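Local coordinates for protein TRAP-T family transporter, DctP (Periplasmic binding) subunit (Sulfitobacter sp. NAS-14.1, PDB 4PF8) that binds beta-D-galacturonate and, as the periplasmic solute-binding subunit of a TRAP transporter, probably delivers it to the membrane components for uptake, at residues Tyr149-Pro154 with His217-Tyr223; Val102-Phe108 with Thr227-Pro233. One frame throughout, in Å; residues are numbered along the deposited sequence.

Contact 1 of 2, residues Tyr149-Pro154 with His217-Tyr223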
ATOM      1  N   TYR A 149      -0.426   5.001  14.706  1.00  6.05           N
ATOM      2  CA  TYR A 149      -0.730   4.351  15.960  1.00  7.10           C
ATOM      3  C   TYR A 149       0.526   4.244  16.784  1.00  6.69           C
ATOM      4  O   TYR A 149       1.619   4.099  16.248  1.00  8.07           O
ATOM      5  CB  TYR A 149      -1.374   2.979  15.754  1.00  8.60           C
ATOM      6  CG  TYR A 149      -0.735   2.061  14.746  1.00  7.15           C
ATOM      7  CD1 TYR A 149       0.240   1.141  15.130  1.00  5.88           C
ATOM      8  CD2 TYR A 149      -1.137   2.072  13.417  1.00  7.06           C
ATOM      9  CE1 TYR A 149       0.773   0.259  14.228  1.00  6.46           C
ATOM     10  CE2 TYR A 149      -0.603   1.207  12.513  1.00  8.35           C
ATOM     11  CZ  TYR A 149       0.342   0.306  12.904  1.00  7.36           C
ATOM     12  OH  TYR A 149       0.846  -0.601  11.980  1.00  8.41           O
ATOM     13  N   ASN A 150       0.372   4.330  18.097  1.00  7.09           N
ATOM     14  CA  ASN A 150       1.521   4.212  18.968  1.00  7.45           C
ATOM     15  C   ASN A 150       1.134   3.785  20.370  1.00  8.23           C
ATOM     16  O   ASN A 150      -0.041   3.743  20.715  1.00  9.31           O
ATOM     17  CB  ASN A 150       2.340   5.508  18.953  1.00  7.65           C
ATOM     18  CG  ASN A 150       1.738   6.602  19.797  1.00  9.44           C
ATOM     19  OD1 ASN A 150       2.131   6.787  20.953  1.00 11.61           O
ATOM     20  ND2 ASN A 150       0.816   7.359  19.223  1.00 10.93           N
ATOM     21  N   SER A 151       2.138   3.462  21.174  1.00  9.96           N
ATOM     22  CA  SER A 151       1.920   2.977  22.543  1.00 10.22           C
ATOM     23  C   SER A 151       2.140   4.034  23.604  1.00 12.88           C
ATOM     24  O   SER A 151       2.081   3.722  24.788  1.00 15.70           O
ATOM     25  CB  SER A 151       2.867   1.807  22.812  1.00 11.53           C
ATOM     26  OG  SER A 151       4.216   2.220  22.695  1.00 13.29           O
ATOM     27  N   VAL A 152       2.393   5.265  23.190  1.00 11.65           N
ATOM     28  CA  VAL A 152       2.776   6.343  24.113  1.00 12.70           C
ATOM     29  C   VAL A 152       1.627   7.324  24.438  1.00 15.17           C
ATOM     30  O   VAL A 152       1.276   7.518  25.607  1.00 15.20           O
ATOM     31  CB  VAL A 152       3.972   7.136  23.531  1.00 12.22           C
ATOM     32  CG1 VAL A 152       4.391   8.282  24.482  1.00 17.69           C
ATOM     33  CG2 VAL A 152       5.142   6.229  23.276  1.00 16.20           C
ATOM     34  N   LYS A 153       1.045   7.938  23.414  1.00 13.75           N
ATOM     35  CA  LYS A 153       0.033   8.957  23.641  1.00 14.82           C
ATOM     36  C   LYS A 153      -0.701   9.286  22.371  1.00 14.46           C
ATOM     37  O   LYS A 153      -0.234   8.978  21.284  1.00 11.71           O
ATOM     38  CB  LYS A 153       0.702  10.232  24.151  1.00 13.95           C
ATOM     39  CG  LYS A 153       1.648  10.860  23.159  1.00 16.33           C
ATOM     40  CD  LYS A 153       2.447  12.014  23.766  1.00 23.86           C
ATOM     41  CE  LYS A 153       3.437  12.592  22.752  1.00 28.11           C
ATOM     42  NZ  LYS A 153       4.203  13.760  23.298  1.00 36.86           N
ATOM     43  N   PRO A 154      -1.862   9.928  22.490  1.00 11.28           N
ATOM     44  CA  PRO A 154      -2.528  10.376  21.270  1.00 12.33           C
ATOM     45  C   PRO A 154      -1.692  11.391  20.512  1.00 12.53           C
ATOM     46  O   PRO A 154      -0.958  12.197  21.086  1.00 13.51           O
ATOM     47  CB  PRO A 154      -3.802  11.066  21.794  1.00 14.84           C
ATOM     48  CG  PRO A 154      -4.012  10.510  23.148  1.00 19.52           C
ATOM     49  CD  PRO A 154      -2.653  10.233  23.697  1.00 14.44           C
ATOM     50  N   HIS A 217      -1.309  -5.287  15.686  1.00  7.07           N
ATOM     51  CA  HIS A 217      -0.605  -4.096  16.148  1.00  5.94           C
ATOM     52  C   HIS A 217      -1.466  -3.351  17.161  1.00  7.30           C
ATOM     53  O   HIS A 217      -0.936  -2.712  18.077  1.00  8.75           O
ATOM     54  CB  HIS A 217      -0.218  -3.162  15.018  1.00  5.22           C
ATOM     55  CG  HIS A 217       0.798  -3.732  14.081  1.00  7.59           C
ATOM     56  ND1 HIS A 217       1.171  -3.101  12.914  1.00  8.66           N
ATOM     57  CD2 HIS A 217       1.482  -4.904  14.113  1.00  8.25           C
ATOM     58  CE1 HIS A 217       2.042  -3.863  12.268  1.00  8.18           C
ATOM     59  NE2 HIS A 217       2.231  -4.964  12.965  1.00  8.05           N
ATOM     60  N   PHE A 218      -2.789  -3.411  16.997  1.00  6.80           N
ATOM     61  CA  PHE A 218      -3.679  -2.673  17.891  1.00  7.84           C
ATOM     62  C   PHE A 218      -3.658  -3.200  19.298  1.00 10.52           C
ATOM     63  O   PHE A 218      -4.070  -2.499  20.210  1.00 11.77           O
ATOM     64  CB  PHE A 218      -5.106  -2.660  17.363  1.00  6.76           C
ATOM     65  CG  PHE A 218      -5.879  -3.927  17.604  1.00  8.58           C
ATOM     66  CD1 PHE A 218      -5.641  -5.057  16.851  1.00  8.58           C
ATOM     67  CD2 PHE A 218      -6.875  -3.981  18.572  1.00 11.13           C
ATOM     68  CE1 PHE A 218      -6.354  -6.230  17.053  1.00  9.80           C
ATOM     69  CE2 PHE A 218      -7.613  -5.151  18.777  1.00 14.57           C
ATOM     70  CZ  PHE A 218      -7.347  -6.272  18.017  1.00 11.68           C
ATOM     71  N   GLU A 219      -3.160  -4.413  19.497  1.00  8.36           N
ATOM     72  CA  GLU A 219      -3.058  -4.969  20.838  1.00 10.81           C
ATOM     73  C   GLU A 219      -1.840  -4.439  21.590  1.00 10.97           C
ATOM     74  O   GLU A 219      -1.776  -4.553  22.819  1.00 14.97           O
ATOM     75  CB  GLU A 219      -3.008  -6.500  20.788  1.00 10.62           C
ATOM     76  CG  GLU A 219      -4.305  -7.103  20.242  1.00 14.24           C
ATOM     77  CD  GLU A 219      -4.309  -8.620  20.201  1.00 25.58           C
ATOM     78  OE1 GLU A 219      -5.400  -9.206  20.024  1.00 28.81           O
ATOM     79  OE2 GLU A 219      -3.230  -9.232  20.336  1.00 27.90           O
ATOM     80  N   VAL A 220      -0.872  -3.900  20.867  1.00  9.83           N
ATOM     81  CA  VAL A 220       0.374  -3.429  21.485  1.00 10.84           C
ATOM     82  C   VAL A 220       0.609  -1.922  21.301  1.00 10.23           C
ATOM     83  O   VAL A 220       1.528  -1.360  21.897  1.00 11.61           O
ATOM     84  CB  VAL A 220       1.593  -4.243  20.978  1.00  9.72           C
ATOM     85  CG1 VAL A 220       1.540  -5.683  21.526  1.00 12.40           C
ATOM     86  CG2 VAL A 220       1.659  -4.273  19.481  1.00  9.69           C
ATOM     87  N   ALA A 221      -0.217  -1.267  20.490  1.00  9.35           N
ATOM     88  CA  ALA A 221      -0.152   0.186  20.308  1.00  8.86           C
ATOM     89  C   ALA A 221      -1.592   0.687  20.378  1.00 10.81           C
ATOM     90  O   ALA A 221      -2.328   0.642  19.381  1.00 10.67           O
ATOM     91  CB  ALA A 221       0.490   0.528  18.976  1.00  9.51           C
ATOM     92  N   LYS A 222      -1.998   1.143  21.552  1.00  9.61           N
ATOM     93  CA  LYS A 222      -3.409   1.378  21.836  1.00 12.64           C
ATOM     94  C   LYS A 222      -3.920   2.785  21.564  1.00 13.93           C
ATOM     95  O   LYS A 222      -5.073   3.074  21.898  1.00 16.95           O
ATOM     96  CB  LYS A 222      -3.735   0.983  23.283  1.00 21.01           C
ATOM     97  CG  LYS A 222      -3.253  -0.412  23.709  1.00 35.23           C
ATOM     98  CD  LYS A 222      -3.865  -1.566  22.908  1.00 29.10           C
ATOM     99  CE  LYS A 222      -5.334  -1.826  23.257  1.00 32.27           C
ATOM    100  NZ  LYS A 222      -5.892  -2.997  22.502  1.00 31.97           N
ATOM    101  N   TYR A 223      -3.096   3.650  20.961  1.00  8.97           N
ATOM    102  CA  TYR A 223      -3.560   4.958  20.498  1.00  8.59           C
ATOM    103  C   TYR A 223      -3.557   4.981  18.986  1.00 10.59           C
ATOM    104  O   TYR A 223      -2.544   4.701  18.373  1.00 11.07           O
ATOM    105  CB  TYR A 223      -2.658   6.067  21.021  1.00  8.77           C
ATOM    106  CG  TYR A 223      -2.621   6.148  22.512  1.00 11.38           C
ATOM    107  CD1 TYR A 223      -3.676   6.706  23.206  1.00 15.07           C
ATOM    108  CD2 TYR A 223      -1.549   5.653  23.227  1.00 13.40           C
ATOM    109  CE1 TYR A 223      -3.654   6.769  24.597  1.00 16.48           C
ATOM    110  CE2 TYR A 223      -1.523   5.713  24.624  1.00 16.48           C
ATOM    111  CZ  TYR A 223      -2.582   6.274  25.282  1.00 17.93           C
ATOM    112  OH  TYR A 223      -2.570   6.349  26.660  1.00 21.57           O
TER
HETATM  113  O   HOH W   1      -1.477   7.591  17.395  1.00 11.68           O
HETATM  114  O   HOH W   2      -0.785   8.561  27.247  1.00 28.92           O
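An antiparallel bridge with a classic beta bulge joins N150 to Y223 in a mixed sheet of this TRAP solute-binding protein, where strand 146-150 lies beside strand 223-230. N150 N donates to Y223 O in the carbonyl plane (3.0 Å), and Y223 N returns a bond to N150 O at 3.1 Å; K222 and Y223 both stand opposite N150 in the bulge. The N150 side chain shapes the turn that follows. With CG between its own N and carbonyl carbon (chi1 78°), OD1 takes the backbone N-H groups of V152 and K153, an Asx turn extended to an Asx motif, while ND2 donates almost in its amide plane to K153 O at 2.8 Å. The amide is thus gripped at both ends, and the turn lays K153 and P154 over one face of the Y223 ring. P154 CD sits 4.0 Å from the ring centroid, a CH-pi contact, and a water joins Y223 OH to V152 O. A221 CB packs at the edge of the Y149 ring, near its plane; helix 193-198 touches Y149 and H217. Y149 OH and H217 ND1 share a hydrogen bond of 2.7 Å, in the plane of the imidazole, with the two ring planes turned 43° apart.

Contact 2 of 2, residues Val102-Phe108 with Thr227-Pro233; sequences VSLPFVF and TQHLIIP
F106 lies at the third position of a type II beta turn, L104 to V107, whose loop packs against the end of strand 223-230 and the chain running on to P233. Its N donates to H229 O (3.0 Å) from above the carbonyl plane, and P105 CA makes a CA-H...O contact with the same oxygen. From CB, the F106 side chain leaves with CG anti to its carbonyl carbon (chi1 -58°), which lays the ring across the backbone of H229. CG is 4.1 Å from H229 O; CD1 lies near Q228 O and CE1 beside T227 O at the ring edge. At the tip, CZ meets H229 CB at 3.7 Å, and H229 CA stands over the face, offset toward the rim, in a CH-pi contact. The imidazole of H229 turns elsewhere: ND1 shares a hydrogen bond with T227 OG1, and NE2 is hydrogen-bonded to E206 OE2.

Farther along, the F108 ring brings CD2 edge-on to I231 O and against I231 CB, while V102 CB packs on P233 CD at 3.8 Å. A water between the segments accepts from I231 N and lies within hydrogen-bonding distance of V102 O and L104 O. S103 O, buried with no polar partner in the model, is met instead by the methyl carbon L230 CD2 at 3.2 Å.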
ATOM      1  N   VAL A 102       2.609   8.746  -5.608  1.00  9.55           N
ATOM      2  CA  VAL A 102       1.449   8.353  -4.799  1.00 10.32           C
ATOM      3  C   VAL A 102       1.793   8.196  -3.326  1.00 15.63           C
ATOM      4  O   VAL A 102       0.902   8.066  -2.487  1.00 15.09           O
ATOM      5  CB  VAL A 102       0.770   7.047  -5.290  1.00 12.12           C
ATOM      6  CG1 VAL A 102       0.386   7.187  -6.734  1.00 12.37           C
ATOM      7  CG2 VAL A 102       1.682   5.827  -5.046  1.00 12.01           C
ATOM      8  N   SER A 103       3.080   8.234  -3.005  1.00 10.49           N
ATOM      9  CA  SER A 103       3.540   8.162  -1.620  1.00  9.84           C
ATOM     10  C   SER A 103       3.777   9.533  -0.988  1.00  9.96           C
ATOM     11  O   SER A 103       4.292   9.638   0.123  1.00 12.59           O
ATOM     12  CB  SER A 103       4.812   7.336  -1.533  1.00 17.53           C
ATOM     13  OG  SER A 103       4.497   5.979  -1.717  1.00 15.91           O
ATOM     14  N   LEU A 104       3.409  10.587  -1.708  1.00  8.30           N
ATOM     15  CA  LEU A 104       3.518  11.924  -1.143  1.00  8.65           C
ATOM     16  C   LEU A 104       2.353  12.144  -0.189  1.00  8.21           C
ATOM     17  O   LEU A 104       1.241  11.771  -0.486  1.00  8.71           O
ATOM     18  CB  LEU A 104       3.508  12.955  -2.273  1.00 10.82           C
ATOM     19  CG  LEU A 104       4.803  12.993  -3.093  1.00 10.01           C
ATOM     20  CD1 LEU A 104       4.597  13.792  -4.358  1.00 11.38           C
ATOM     21  CD2 LEU A 104       5.950  13.596  -2.280  1.00 13.82           C
ATOM     22  N   PRO A 105       2.618  12.742   0.979  1.00  8.94           N
ATOM     23  CA  PRO A 105       1.548  12.877   1.961  1.00 12.05           C
ATOM     24  C   PRO A 105       0.455  13.818   1.455  1.00 10.27           C
ATOM     25  O   PRO A 105       0.744  14.856   0.872  1.00 10.77           O
ATOM     26  CB  PRO A 105       2.247  13.473   3.199  1.00 13.81           C
ATOM     27  CG  PRO A 105       3.612  13.851   2.774  1.00 22.98           C
ATOM     28  CD  PRO A 105       3.936  13.142   1.473  1.00 11.92           C
ATOM     29  N   PHE A 106      -0.786  13.411   1.672  1.00  8.84           N
ATOM     30  CA  PHE A 106      -1.964  14.190   1.313  1.00  9.59           C
ATOM     31  C   PHE A 106      -2.062  14.503  -0.177  1.00 11.37           C
ATOM     32  O   PHE A 106      -2.736  15.454  -0.565  1.00 13.19           O
ATOM     33  CB  PHE A 106      -2.017  15.489   2.137  1.00 11.48           C
ATOM     34  CG  PHE A 106      -2.040  15.271   3.622  1.00  8.65           C
ATOM     35  CD1 PHE A 106      -3.167  14.785   4.256  1.00 10.98           C
ATOM     36  CD2 PHE A 106      -0.915  15.540   4.388  1.00 10.79           C
ATOM     37  CE1 PHE A 106      -3.202  14.597   5.642  1.00 12.00           C
ATOM     38  CE2 PHE A 106      -0.949  15.343   5.749  1.00 10.05           C
ATOM     39  CZ  PHE A 106      -2.096  14.869   6.375  1.00 11.33           C
ATOM     40  N   VAL A 107      -1.418  13.702  -1.025  1.00  8.54           N
ATOM     41  CA  VAL A 107      -1.423  13.991  -2.456  1.00  9.95           C
ATOM     42  C   VAL A 107      -2.818  13.747  -3.053  1.00 11.27           C
ATOM     43  O   VAL A 107      -3.221  14.446  -3.983  1.00 14.15           O
ATOM     44  CB  VAL A 107      -0.291  13.212  -3.209  1.00 10.26           C
ATOM     45  CG1 VAL A 107      -0.647  11.755  -3.408  1.00 11.95           C
ATOM     46  CG2 VAL A 107       0.024  13.872  -4.538  1.00 13.63           C
ATOM     47  N   PHE A 108      -3.537  12.767  -2.511  1.00  8.68           N
ATOM     48  CA  PHE A 108      -4.928  12.497  -2.885  1.00  8.97           C
ATOM     49  C   PHE A 108      -5.854  13.205  -1.891  1.00 11.13           C
ATOM     50  O   PHE A 108      -5.601  13.218  -0.661  1.00 13.27           O
ATOM     51  CB  PHE A 108      -5.232  10.997  -2.858  1.00  9.25           C
ATOM     52  CG  PHE A 108      -4.493  10.183  -3.895  1.00  9.05           C
ATOM     53  CD1 PHE A 108      -4.835  10.249  -5.226  1.00 12.07           C
ATOM     54  CD2 PHE A 108      -3.463   9.357  -3.516  1.00  9.65           C
ATOM     55  CE1 PHE A 108      -4.175   9.513  -6.168  1.00 11.70           C
ATOM     56  CE2 PHE A 108      -2.780   8.614  -4.445  1.00  9.25           C
ATOM     57  CZ  PHE A 108      -3.133   8.677  -5.780  1.00 10.96           C
ATOM     58  N   THR A 227      -4.897  10.619  11.277  1.00  7.03           N
ATOM     59  CA  THR A 227      -4.254  11.611  10.442  1.00  8.68           C
ATOM     60  C   THR A 227      -4.527  11.407   8.966  1.00  7.96           C
ATOM     61  O   THR A 227      -4.534  12.355   8.203  1.00 11.60           O
ATOM     62  CB  THR A 227      -2.756  11.592  10.690  1.00  9.87           C
ATOM     63  OG1 THR A 227      -2.309  10.231  10.670  1.00  9.65           O
ATOM     64  CG2 THR A 227      -2.433  12.189  12.063  1.00 12.90           C
ATOM     65  N   GLN A 228      -4.724  10.157   8.554  1.00  8.58           N
ATOM     66  CA  GLN A 228      -5.053   9.854   7.170  1.00  8.13           C
ATOM     67  C   GLN A 228      -4.098  10.544   6.205  1.00  8.53           C
ATOM     68  O   GLN A 228      -4.505  11.126   5.201  1.00 10.38           O
ATOM     69  CB  GLN A 228      -6.508  10.196   6.910  1.00  8.19           C
ATOM     70  CG  GLN A 228      -7.416   9.389   7.836  1.00  9.47           C
ATOM     71  CD  GLN A 228      -8.877   9.826   7.809  1.00 23.87           C
ATOM     72  OE1 GLN A 228      -9.188  11.017   7.772  1.00 22.56           O
ATOM     73  NE2 GLN A 228      -9.775   8.856   7.855  1.00 25.47           N
ATOM     74  N   HIS A 229      -2.803  10.438   6.510  1.00  9.01           N
ATOM     75  CA  HIS A 229      -1.791  11.278   5.888  1.00  8.85           C
ATOM     76  C   HIS A 229      -1.274  10.694   4.573  1.00 10.75           C
ATOM     77  O   HIS A 229      -0.599  11.392   3.822  1.00  9.70           O
ATOM     78  CB  HIS A 229      -0.635  11.465   6.862  1.00 10.03           C
ATOM     79  CG  HIS A 229      -0.139  10.180   7.430  1.00 11.19           C
ATOM     80  ND1 HIS A 229      -0.500   9.730   8.678  1.00 11.18           N
ATOM     81  CD2 HIS A 229       0.655   9.219   6.900  1.00 13.36           C
ATOM     82  CE1 HIS A 229       0.061   8.555   8.903  1.00 12.52           C
ATOM     83  NE2 HIS A 229       0.747   8.211   7.824  1.00 10.85           N
ATOM     84  N   LEU A 230      -1.597   9.429   4.296  1.00  8.46           N
ATOM     85  CA  LEU A 230      -1.158   8.801   3.052  1.00  6.84           C
ATOM     86  C   LEU A 230      -2.321   7.955   2.550  1.00  7.80           C
ATOM     87  O   LEU A 230      -3.041   7.337   3.344  1.00  9.03           O
ATOM     88  CB  LEU A 230       0.049   7.877   3.247  1.00  7.55           C
ATOM     89  CG  LEU A 230       1.412   8.548   3.454  1.00  8.53           C
ATOM     90  CD1 LEU A 230       2.360   7.534   4.073  1.00  8.90           C
ATOM     91  CD2 LEU A 230       1.901   9.056   2.123  1.00 10.09           C
ATOM     92  N   ILE A 231      -2.485   7.949   1.238  1.00  7.50           N
ATOM     93  CA  ILE A 231      -3.441   7.068   0.563  1.00  7.23           C
ATOM     94  C   ILE A 231      -2.618   6.424  -0.542  1.00  7.78           C
ATOM     95  O   ILE A 231      -2.265   7.087  -1.527  1.00  8.49           O
ATOM     96  CB  ILE A 231      -4.613   7.836  -0.029  1.00  7.62           C
ATOM     97  CG1 ILE A 231      -5.499   8.414   1.094  1.00  8.67           C
ATOM     98  CG2 ILE A 231      -5.421   6.970  -0.980  1.00  9.50           C
ATOM     99  CD1 ILE A 231      -6.495   9.472   0.611  1.00 10.85           C
ATOM    100  N   ILE A 232      -2.295   5.154  -0.356  1.00  8.38           N
ATOM    101  CA  ILE A 232      -1.328   4.484  -1.216  1.00  8.80           C
ATOM    102  C   ILE A 232      -2.015   3.332  -1.933  1.00  7.80           C
ATOM    103  O   ILE A 232      -2.374   2.350  -1.312  1.00  7.39           O
ATOM    104  CB  ILE A 232      -0.084   4.006  -0.439  1.00  7.51           C
ATOM    105  CG1 ILE A 232       0.572   5.206   0.262  1.00 11.68           C
ATOM    106  CG2 ILE A 232       0.914   3.364  -1.373  1.00 10.78           C
ATOM    107  CD1 ILE A 232       1.825   4.898   0.909  1.00 15.12           C
ATOM    108  N   PRO A 233      -2.230   3.486  -3.242  1.00  7.54           N
ATOM    109  CA  PRO A 233      -2.874   2.396  -3.985  1.00  8.59           C
ATOM    110  C   PRO A 233      -2.007   1.169  -4.031  1.00  9.18           C
ATOM    111  O   PRO A 233      -0.798   1.277  -3.845  1.00  7.37           O
ATOM    112  CB  PRO A 233      -3.009   2.956  -5.404  1.00  8.15           C
ATOM    113  CG  PRO A 233      -2.744   4.425  -5.283  1.00 13.61           C
ATOM    114  CD  PRO A 233      -1.848   4.594  -4.123  1.00  8.44           C
TER
HETATM  115  O   HOH W   3      -0.488   9.486  -0.434  1.00  9.86           O

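From the N terminus, the chain first passes through 102-108, the loop between helices 89-92 and 111-118, which meets its partner only at 227-233. In between, strand 146-150 leads into 149-154, and after 62 intervening residues the chain returns at 217-223, closing contact 1. Contact 2 closes 118 residues after its first segment, so contact 1 is nested within its loop. The second segments are only three residues apart in sequence: strand 223-230 begins in contact 1 and ends in contact 2, about 21 Å away between centres. Contact 1 joins this strand to its neighbour 146-150, whereas contact 2 anchors its far end to a loop packed on helices 301-310 and 111-118.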